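Local atomic coordinates of putative isochorismatase (Burkholderia xenovorans, PDB entry 3OQP), a protein that probably acts as a hydrolase of the isochorismatase family, related to the nicotinamidases, though its substrate is not established. Residues R7-I12 / V49-V54; Q170-A175 / G195-S200. All coordinates share one frame; numbering follows the deposited sequence. Where two conformers were deposited one is given.

Contact 1: R7-I12 / V49-V54; sequences RALIVI and VPVVIV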
loop_
_atom_site.group_PDB
_atom_site.type_symbol
_atom_site.label_atom_id
_atom_site.label_comp_id
_atom_site.label_asym_id
_atom_site.label_seq_id
_atom_site.Cartn_x
_atom_site.Cartn_y
_atom_site.Cartn_z
ATOM N N ARG A 7 9.039 14.935 -14.722
ATOM C CA ARG A 7 9.063 14.504 -13.345
ATOM C C ARG A 7 8.738 15.686 -12.420
ATOM O O ARG A 7 9.132 16.822 -12.685
ATOM C CB ARG A 7 10.429 13.891 -12.935
ATOM C CG ARG A 7 10.771 12.624 -13.626
ATOM C CD ARG A 7 12.261 12.296 -13.630
ATOM N NE ARG A 7 12.534 10.909 -13.893
ATOM C CZ ARG A 7 13.284 10.384 -14.878
ATOM N NH1 ARG A 7 13.919 11.146 -15.760
ATOM N NH2 ARG A 7 13.517 9.083 -14.897
ATOM N N ALA A 8 8.089 15.365 -11.312
ATOM C CA ALA A 8 8.028 16.236 -10.143
ATOM C C ALA A 8 8.648 15.390 -9.007
ATOM O O ALA A 8 8.291 14.245 -8.840
ATOM C CB ALA A 8 6.583 16.728 -9.776
ATOM N N LEU A 9 9.472 16.014 -8.194
ATOM C CA LEU A 9 9.977 15.384 -6.989
ATOM C C LEU A 9 9.080 15.794 -5.799
ATOM O O LEU A 9 8.954 16.981 -5.492
ATOM C CB LEU A 9 11.411 15.873 -6.728
ATOM C CG LEU A 9 12.064 15.302 -5.480
ATOM C CD1 LEU A 9 12.340 13.813 -5.666
ATOM C CD2 LEU A 9 13.350 16.111 -5.131
ATOM N N ILE A 10 8.485 14.802 -5.129
ATOM C CA ILE A 10 7.679 15.110 -3.923
ATOM C C ILE A 10 8.437 14.603 -2.705
ATOM O O ILE A 10 9.013 13.488 -2.751
ATOM C CB ILE A 10 6.291 14.473 -4.059
ATOM C CG1 ILE A 10 5.355 15.012 -2.972
ATOM C CG2 ILE A 10 6.310 12.951 -4.081
ATOM C CD1 ILE A 10 3.880 14.722 -3.242
ATOM N N VAL A 11 8.585 15.459 -1.725
ATOM C CA VAL A 11 9.362 15.236 -0.532
ATOM C C VAL A 11 8.395 15.120 0.604
ATOM O O VAL A 11 7.831 16.153 1.069
ATOM C CB VAL A 11 10.336 16.424 -0.322
ATOM C CG1 VAL A 11 11.215 16.165 0.865
ATOM C CG2 VAL A 11 11.218 16.565 -1.595
ATOM N N ILE A 12 8.045 13.919 1.051
ATOM C CA ILE A 12 6.903 13.657 1.920
ATOM C C ILE A 12 7.318 13.626 3.372
ATOM O O ILE A 12 8.128 12.787 3.820
ATOM C CB ILE A 12 6.213 12.318 1.546
ATOM C CG1 ILE A 12 5.708 12.393 0.091
ATOM C CG2 ILE A 12 5.053 12.076 2.491
ATOM C CD1 ILE A 12 5.012 11.144 -0.416
ATOM N N VAL A 49 13.326 20.238 -12.359
ATOM C CA VAL A 49 12.278 19.329 -11.878
ATOM C C VAL A 49 11.555 20.018 -10.726
ATOM O O VAL A 49 12.212 20.318 -9.746
ATOM C CB VAL A 49 12.924 18.010 -11.375
ATOM C CG1 VAL A 49 11.880 17.125 -10.669
ATOM C CG2 VAL A 49 13.598 17.236 -12.522
ATOM N N PRO A 50 10.230 20.244 -10.829
ATOM C CA PRO A 50 9.534 20.890 -9.727
ATOM C C PRO A 50 9.647 20.053 -8.460
ATOM O O PRO A 50 9.549 18.822 -8.505
ATOM C CB PRO A 50 8.081 20.975 -10.233
ATOM C CG PRO A 50 8.147 20.905 -11.683
ATOM C CD PRO A 50 9.350 20.089 -11.994
ATOM N N VAL A 51 9.815 20.741 -7.343
ATOM C CA VAL A 51 9.955 20.154 -6.052
ATOM C C VAL A 51 8.751 20.507 -5.204
ATOM O O VAL A 51 8.395 21.711 -5.015
ATOM C CB VAL A 51 11.227 20.676 -5.363
ATOM C CG1 VAL A 51 11.311 20.161 -3.885
ATOM C CG2 VAL A 51 12.460 20.245 -6.166
ATOM N N VAL A 52 8.036 19.508 -4.687
ATOM C CA VAL A 52 6.809 19.684 -3.881
ATOM C C VAL A 52 7.073 19.187 -2.481
ATOM O O VAL A 52 7.532 18.031 -2.330
ATOM C CB VAL A 52 5.646 18.839 -4.462
ATOM C CG1 VAL A 52 4.375 18.993 -3.595
ATOM C CG2 VAL A 52 5.409 19.163 -5.937
ATOM N N ILE A 53 6.908 20.021 -1.471
ATOM C CA ILE A 53 7.061 19.650 -0.089
ATOM C C ILE A 53 5.687 19.348 0.513
ATOM O O ILE A 53 4.744 20.111 0.361
ATOM C CB ILE A 53 7.708 20.822 0.697
ATOM C CG1 ILE A 53 9.077 21.176 0.136
ATOM C CG2 ILE A 53 7.766 20.561 2.211
ATOM C CD1 ILE A 53 10.034 20.066 0.032
ATOM N N VAL A 54 5.608 18.254 1.265
ATOM C CA VAL A 54 4.398 17.819 1.971
ATOM C C VAL A 54 4.722 17.860 3.465
ATOM O O VAL A 54 5.775 17.318 3.865
ATOM C CB VAL A 54 3.971 16.425 1.557
ATOM C CG1 VAL A 54 2.687 16.009 2.294
ATOM C CG2 VAL A 54 3.834 16.346 0.004
HETATM O O HOH W 1 8.595 17.289 3.604
#
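The carbonyl oxygen of V11 is gripped by two donors: the amide of V54, with N 3.1 Å from V11 O and tilted 25° from the carbonyl plane, and a water that also donates to V54 O and so bridges the two strands through V11 O and V54 O. The other three bonds of the ladder run nearly along their C=O axes: L9 N to P50 O, V52 N to L9 O and V11 N to V52 O. L9 and V11 thus use both N and O toward 49-54, the pattern of adjacent parallel strands, whose axes here cross at -21°. CA-H groups of A8, V51 and I10 add weak contacts to the carbonyls of P50, L9 and V52. V49 and P50 precede the strand that begins at V51; P50 has no amide hydrogen, and its CD lies 3.3 Å from R7 O, a buried oxygen without a hydrogen-bond partner, against which V49 CG1 also rests.

Side chains alternate between two faces. On that of I10, V52 and V54, the ethyl arm of I10, with CG1 anti to the backbone N, reaches V54 CG2, which CG1 and CD1 both touch at 3.6 Å; the two side chains cross obliquely. On the face of L9, V51, V11 and I53, the side chain of I53 runs beside that of V11 and folds its CD1 to 3.7 Å from V11 CB, through a bend at chi2 (-54°).

Both strands belong to the beta-alpha-beta unit 7-12, 30-47, 51-56. Strand 111-115 pairs with the other edge of 7-12, helix 100-105 packs on A8, I10, P50 and V52, and R7 reaches past helix 179-188 to a salt bridge with E138.

Contact 2: Q170-A175 / G195-S200; sequences QSRFAA and GNIYAS
Across Q170-A175 and G195-S200 the polar link is a weak one: G195 N donates to Q170 O over 3.0 Å, bent to 126° at the hydrogen. The amide end of Q170 lies beside the same glycine, but NE2 and G195 N are both donors and do not bond; NE2 instead gives to A193 O, while OE1 accepts from V176 N, so the carboxamide is held at both ends. S171 O faces the start of the second helix and lies 3.0 Å from N196 CA in a CA-H...O contact. I197 N is also near this oxygen, at an angle too poor for a hydrogen bond.

Within 195-200 the polar groups build a helix start. N196 is the N-cap of helix 197-208: its OD1 accepts from A199 N in a bond of 2.9 Å, nearly straight at the hydrogen (173°) but with the donor above the amide plane. One turn on, S200 N and S200 OG grip N196 O from opposite faces of its carbonyl plane.

Packing contacts complete the junction between the start of helix 197-208 and the C-terminal part of helix 158-173, with its wider pi-type turn at 170-173. S171 CB sits 3.6 Å from S200 OG, whereas S171 OG turns back to V168 O. I197 crosses the aliphatic part of R172 at an angle, its CD1 4.0 Å from R172 CD; R172 CG lies over the centre of one face of the F173 ring. The second subunit covers this junction, with its Y149 on S171, its N121 on R172 and F173, and its N151 ND2 bonded to S200 OG.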
loop_
_atom_site.group_PDB
_atom_site.type_symbol
_atom_site.label_atom_id
_atom_site.label_comp_id
_atom_site.label_asym_id
_atom_site.label_seq_id
_atom_site.Cartn_x
_atom_site.Cartn_y
_atom_site.Cartn_z
ATOM N N GLN A 170 8.416 -2.244 -6.737
ATOM C CA GLN A 170 9.111 -2.572 -8.004
ATOM C C GLN A 170 8.324 -3.545 -8.854
ATOM O O GLN A 170 8.401 -3.497 -10.093
ATOM C CB GLN A 170 10.534 -3.030 -7.739
ATOM C CG GLN A 170 11.322 -3.369 -8.971
ATOM C CD GLN A 170 11.645 -2.190 -9.858
ATOM O OE1 GLN A 170 11.428 -1.060 -9.477
ATOM N NE2 GLN A 170 12.153 -2.441 -11.048
ATOM N N SER A 171 7.564 -4.421 -8.229
ATOM C CA SER A 171 6.798 -5.449 -8.968
ATOM C C SER A 171 5.630 -4.879 -9.748
ATOM O O SER A 171 5.150 -5.595 -10.652
ATOM C CB SER A 171 6.238 -6.532 -8.056
ATOM O OG SER A 171 5.156 -6.007 -7.264
ATOM N N ARG A 172 5.141 -3.690 -9.431
ATOM C CA ARG A 172 3.915 -3.238 -10.025
ATOM C C ARG A 172 3.681 -1.735 -10.006
ATOM O O ARG A 172 3.060 -1.223 -10.939
ATOM C CB ARG A 172 2.758 -3.949 -9.292
ATOM C CG ARG A 172 1.359 -3.497 -9.716
ATOM C CD ARG A 172 1.113 -3.940 -11.178
ATOM N NE ARG A 172 -0.169 -3.467 -11.746
ATOM C CZ ARG A 172 -0.390 -2.253 -12.258
ATOM N NH1 ARG A 172 0.531 -1.282 -12.223
ATOM N NH2 ARG A 172 -1.563 -1.967 -12.805
ATOM N N PHE A 173 4.092 -1.039 -8.935
ATOM C CA PHE A 173 3.619 0.303 -8.725
ATOM C C PHE A 173 4.583 1.426 -9.116
ATOM O O PHE A 173 4.137 2.525 -9.425
ATOM C CB PHE A 173 3.226 0.489 -7.247
ATOM C CG PHE A 173 2.108 -0.416 -6.806
ATOM C CD1 PHE A 173 0.826 -0.032 -7.010
ATOM C CD2 PHE A 173 2.327 -1.694 -6.290
ATOM C CE1 PHE A 173 -0.231 -0.862 -6.674
ATOM C CE2 PHE A 173 1.299 -2.504 -5.935
ATOM C CZ PHE A 173 0.012 -2.090 -6.134
ATOM N N ALA A 174 5.876 1.204 -9.082
ATOM C CA ALA A 174 6.846 2.270 -9.230
ATOM C C ALA A 174 8.129 1.711 -9.777
ATOM O O ALA A 174 8.416 0.482 -9.655
ATOM C CB ALA A 174 7.132 2.918 -7.853
ATOM N N ALA A 175 8.940 2.573 -10.393
ATOM C CA ALA A 175 10.332 2.276 -10.647
ATOM C C ALA A 175 11.101 2.654 -9.404
ATOM O O ALA A 175 11.172 3.834 -9.033
ATOM C CB ALA A 175 10.857 3.071 -11.820
ATOM N N GLY A 195 9.507 -3.188 -12.843
ATOM C CA GLY A 195 9.324 -4.609 -12.883
ATOM C C GLY A 195 7.879 -4.988 -13.145
ATOM O O GLY A 195 7.004 -4.143 -13.425
ATOM N N ASN A 196 7.580 -6.258 -12.980
ATOM C CA ASN A 196 6.229 -6.749 -13.175
ATOM C C ASN A 196 6.018 -7.986 -12.333
ATOM O O ASN A 196 6.952 -8.604 -11.836
ATOM C CB ASN A 196 5.879 -6.963 -14.648
ATOM C CG ASN A 196 6.664 -8.089 -15.268
ATOM O OD1 ASN A 196 6.258 -9.247 -15.165
ATOM N ND2 ASN A 196 7.791 -7.755 -15.893
ATOM N N ILE A 197 4.767 -8.309 -12.061
ATOM C CA ILE A 197 4.434 -9.338 -11.078
ATOM C C ILE A 197 4.845 -10.709 -11.507
ATOM O O ILE A 197 5.394 -11.466 -10.713
ATOM C CB ILE A 197 2.899 -9.274 -10.803
ATOM C CG1 ILE A 197 2.598 -8.030 -9.963
ATOM C CG2 ILE A 197 2.378 -10.486 -10.030
ATOM C CD1 ILE A 197 1.092 -7.698 -9.734
ATOM N N TYR A 198 4.597 -11.017 -12.787
ATOM C CA TYR A 198 4.981 -12.337 -13.294
ATOM C C TYR A 198 6.506 -12.521 -13.230
ATOM O O TYR A 198 6.943 -13.521 -12.662
ATOM C CB TYR A 198 4.359 -12.607 -14.664
ATOM C CG TYR A 198 4.562 -14.013 -15.248
ATOM C CD1 TYR A 198 3.900 -15.100 -14.722
ATOM C CD2 TYR A 198 5.452 -14.261 -16.331
ATOM C CE1 TYR A 198 4.081 -16.393 -15.256
ATOM C CE2 TYR A 198 5.616 -15.534 -16.869
ATOM C CZ TYR A 198 4.940 -16.580 -16.304
ATOM O OH TYR A 198 5.057 -17.823 -16.788
ATOM N N ALA A 199 7.308 -11.574 -13.732
ATOM C CA ALA A 199 8.776 -11.705 -13.661
ATOM C C ALA A 199 9.212 -11.810 -12.229
ATOM O O ALA A 199 10.084 -12.541 -11.869
ATOM C CB ALA A 199 9.431 -10.494 -14.313
ATOM N N SER A 200 8.606 -11.013 -11.344
ATOM C CA SER A 200 9.041 -10.996 -9.969
ATOM C C SER A 200 8.763 -12.303 -9.283
ATOM O O SER A 200 9.588 -12.808 -8.488
ATOM C CB SER A 200 8.340 -9.880 -9.177
ATOM O OG SER A 200 8.755 -8.580 -9.587
#

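In the fold
Both segments of contact 1 precede those of contact 2 in the chain; the contact centres are 23 Å apart, and the two lie about 7 Å apart at their nearest atoms and do not meet. Contact 1 joins two neighbouring strands inside the six-stranded parallel sheet of the isochorismatase-type alpha/beta fold. Contact 2 lies farther out, about 17 Å from the centre of the chain to its own centre, where helix 158-173 leads into the outermost strand 175-177 and meets the C-terminal helix 197-208. Strands 111-115 and 136-140 separate 7-12 from 175-177 in the sheet. Contact 1 therefore belongs to the interior of one subunit, whereas contact 2, at the start of the C-terminal helix, lies against the second subunit.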